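Local coordinates for protein nisin leader peptide-processing serine protease NisP (PDB 4MZD) that probably acts as a subtilisin-like serine endopeptidase that removes the leader peptide from the lantibiotic nisin during its biosynthesis, at residues T219-E224 against R265-K270. Numbering follows the deposited sequence.
Sequences TNDYQE and RFRSIK
Asp221 and Arg267 meet in a single salt bridge at the periphery of the subtilisin-like domain, far from the predicted Ser-His-Asp charge relay. It links the N-terminal start of helix 222-238 to the loop that runs from helix 256-264 toward strand 275-278. Carboxylate oxygen OD2 of Asp221 lies 3.4 Å from NH1 of Arg267, a long approach in which electrostatics probably counts for more than directed bonding. The carboxylate and guanidinium planes stand 79° apart, so one oxygen faces one nitrogen and the paired, coplanar form of the bridge is absent. Arg267 gets there by running its chain straight out, extended from CG to NE.

The tight part of the contact is this polar knot, where Tyr215 OH is hydrogen-bonded to both Asp221 OD2 and Arg267 NH1. Met210 N also bonds to OD2, while OD1 pairs with Arg482 NE, so both oxygens of the buried carboxylate are satisfied. On the guanidinium, NE bonds to Asn480 O and NH2 to Tyr208 O, which limits its rotation. These partners probably favour the ionised form of both groups.

Away from the knot the two segments part quickly. Thr219 and Lys270 lie on the exposed side, where the lysine side chain comes no closer to the opposite segment than the 5.6 Å between Lys270 NZ and Thr219 N. Leading into the helix, Asn220 forms an Asx turn that shapes the backbone around Asp221: its OD1 accepts from Tyr222 N at 3.0 Å, with an N-H...O angle of 157°.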
loop_
_atom_site.group_PDB
_atom_site.type_symbol
_atom_site.label_atom_id
_atom_site.label_comp_id
_atom_site.label_asym_id
_atom_site.label_seq_id
_atom_site.Cartn_x
_atom_site.Cartn_y
_atom_site.Cartn_z
ATOM N N THR A 219 -25.201 -9.982 -13.007
ATOM C CA THR A 219 -24.363 -8.793 -13.115
ATOM C C THR A 219 -22.893 -9.126 -12.888
ATOM O O THR A 219 -22.535 -10.266 -12.603
ATOM C CB THR A 219 -24.772 -7.727 -12.083
ATOM O OG1 THR A 219 -24.389 -8.161 -10.772
ATOM C CG2 THR A 219 -26.280 -7.474 -12.132
ATOM N N ASN A 220 -22.037 -8.120 -13.017
ATOM C CA ASN A 220 -20.638 -8.281 -12.637
ATOM C C ASN A 220 -20.137 -7.000 -11.972
ATOM O O ASN A 220 -20.942 -6.150 -11.603
ATOM C CB ASN A 220 -19.772 -8.720 -13.829
ATOM C CG ASN A 220 -19.786 -7.721 -14.967
ATOM O OD1 ASN A 220 -19.723 -6.514 -14.744
ATOM N ND2 ASN A 220 -19.865 -8.222 -16.200
ATOM N N ASP A 221 -18.823 -6.868 -11.802
ATOM C CA ASP A 221 -18.262 -5.766 -11.019
ATOM C C ASP A 221 -17.703 -4.631 -11.873
ATOM O O ASP A 221 -16.933 -3.808 -11.381
ATOM C CB ASP A 221 -17.154 -6.291 -10.105
ATOM C CG ASP A 221 -17.614 -7.430 -9.229
ATOM O OD1 ASP A 221 -18.735 -7.350 -8.677
ATOM O OD2 ASP A 221 -16.848 -8.411 -9.089
ATOM N N TYR A 222 -18.101 -4.556 -13.139
ATOM C CA TYR A 222 -17.492 -3.577 -14.030
ATOM C C TYR A 222 -17.746 -2.132 -13.606
ATOM O O TYR A 222 -16.886 -1.276 -13.799
ATOM C CB TYR A 222 -17.949 -3.805 -15.473
ATOM C CG TYR A 222 -17.156 -3.052 -16.526
ATOM C CD1 TYR A 222 -15.764 -3.005 -16.493
ATOM C CD2 TYR A 222 -17.806 -2.414 -17.572
ATOM C CE1 TYR A 222 -15.045 -2.332 -17.476
ATOM C CE2 TYR A 222 -17.102 -1.742 -18.550
ATOM C CZ TYR A 222 -15.727 -1.698 -18.499
ATOM O OH TYR A 222 -15.055 -1.027 -19.501
ATOM N N GLN A 223 -18.905 -1.845 -13.019
ATOM C CA GLN A 223 -19.169 -0.475 -12.588
ATOM C C GLN A 223 -18.148 -0.003 -11.554
ATOM O O GLN A 223 -17.665 1.123 -11.637
ATOM C CB GLN A 223 -20.593 -0.300 -12.053
ATOM C CG GLN A 223 -20.920 1.145 -11.673
ATOM C CD GLN A 223 -20.924 2.086 -12.865
ATOM O OE1 GLN A 223 -21.871 2.103 -13.644
ATOM N NE2 GLN A 223 -19.865 2.873 -13.014
ATOM N N GLU A 224 -17.823 -0.850 -10.579
ATOM C CA GLU A 224 -16.806 -0.474 -9.599
ATOM C C GLU A 224 -15.471 -0.221 -10.285
ATOM O O GLU A 224 -14.755 0.719 -9.946
ATOM C CB GLU A 224 -16.616 -1.549 -8.532
ATOM C CG GLU A 224 -17.748 -1.689 -7.535
ATOM C CD GLU A 224 -17.333 -2.538 -6.350
ATOM O OE1 GLU A 224 -16.617 -2.021 -5.466
ATOM O OE2 GLU A 224 -17.694 -3.733 -6.309
ATOM N N ARG A 265 -14.759 -19.458 -3.859
ATOM C CA ARG A 265 -14.790 -19.741 -2.430
ATOM C C ARG A 265 -15.661 -18.729 -1.689
ATOM O O ARG A 265 -16.140 -19.010 -0.584
ATOM C CB ARG A 265 -13.377 -19.707 -1.842
ATOM C CG ARG A 265 -12.398 -20.713 -2.424
ATOM C CD ARG A 265 -11.005 -20.484 -1.849
ATOM N NE ARG A 265 -11.023 -20.479 -0.388
ATOM C CZ ARG A 265 -10.079 -19.932 0.374
ATOM N NH1 ARG A 265 -9.030 -19.339 -0.181
ATOM N NH2 ARG A 265 -10.187 -19.975 1.695
ATOM N N PHE A 266 -15.864 -17.560 -2.296
ATOM C CA PHE A 266 -16.439 -16.414 -1.591
ATOM C C PHE A 266 -17.628 -15.769 -2.293
ATOM O O PHE A 266 -18.263 -14.873 -1.730
ATOM C CB PHE A 266 -15.369 -15.340 -1.380
ATOM C CG PHE A 266 -14.109 -15.854 -0.751
ATOM C CD1 PHE A 266 -14.080 -16.191 0.590
ATOM C CD2 PHE A 266 -12.952 -15.995 -1.497
ATOM C CE1 PHE A 266 -12.918 -16.665 1.175
ATOM C CE2 PHE A 266 -11.790 -16.469 -0.921
ATOM C CZ PHE A 266 -11.772 -16.800 0.414
ATOM N N ARG A 267 -17.907 -16.195 -3.523
ATOM C CA ARG A 267 -18.919 -15.554 -4.353
ATOM C C ARG A 267 -19.635 -16.601 -5.173
ATOM O O ARG A 267 -19.152 -17.724 -5.305
ATOM C CB ARG A 267 -18.275 -14.542 -5.304
ATOM C CG ARG A 267 -17.505 -13.447 -4.606
ATOM C CD ARG A 267 -16.919 -12.455 -5.588
ATOM N NE ARG A 267 -15.935 -11.630 -4.901
ATOM C CZ ARG A 267 -15.209 -10.672 -5.464
ATOM N NH1 ARG A 267 -15.360 -10.377 -6.749
ATOM N NH2 ARG A 267 -14.324 -10.009 -4.723
ATOM N N SER A 268 -20.776 -16.220 -5.738
ATOM C CA SER A 268 -21.579 -17.123 -6.551
ATOM C C SER A 268 -21.453 -16.767 -8.031
ATOM O O SER A 268 -22.141 -15.876 -8.526
ATOM C CB SER A 268 -23.043 -17.064 -6.118
ATOM O OG SER A 268 -23.173 -17.312 -4.726
ATOM N N ILE A 269 -20.572 -17.474 -8.730
ATOM C CA ILE A 269 -20.256 -17.168 -10.124
ATOM C C ILE A 269 -21.024 -18.068 -11.091
ATOM O O ILE A 269 -21.054 -19.286 -10.925
ATOM C CB ILE A 269 -18.736 -17.295 -10.379
ATOM C CG1 ILE A 269 -17.976 -16.269 -9.529
ATOM C CG2 ILE A 269 -18.425 -17.143 -11.860
ATOM C CD1 ILE A 269 -16.473 -16.424 -9.551
ATOM N N LYS A 270 -21.649 -17.458 -12.094
ATOM C CA LYS A 270 -22.448 -18.192 -13.070
ATOM C C LYS A 270 -21.669 -18.403 -14.365
ATOM O O LYS A 270 -21.541 -19.532 -14.851
ATOM C CB LYS A 270 -23.745 -17.440 -13.369
ATOM C CG LYS A 270 -24.662 -18.181 -14.332
ATOM C CD LYS A 270 -25.529 -17.237 -15.152
ATOM C CE LYS A 270 -26.617 -16.584 -14.315
ATOM N NZ LYS A 270 -26.085 -15.545 -13.397
#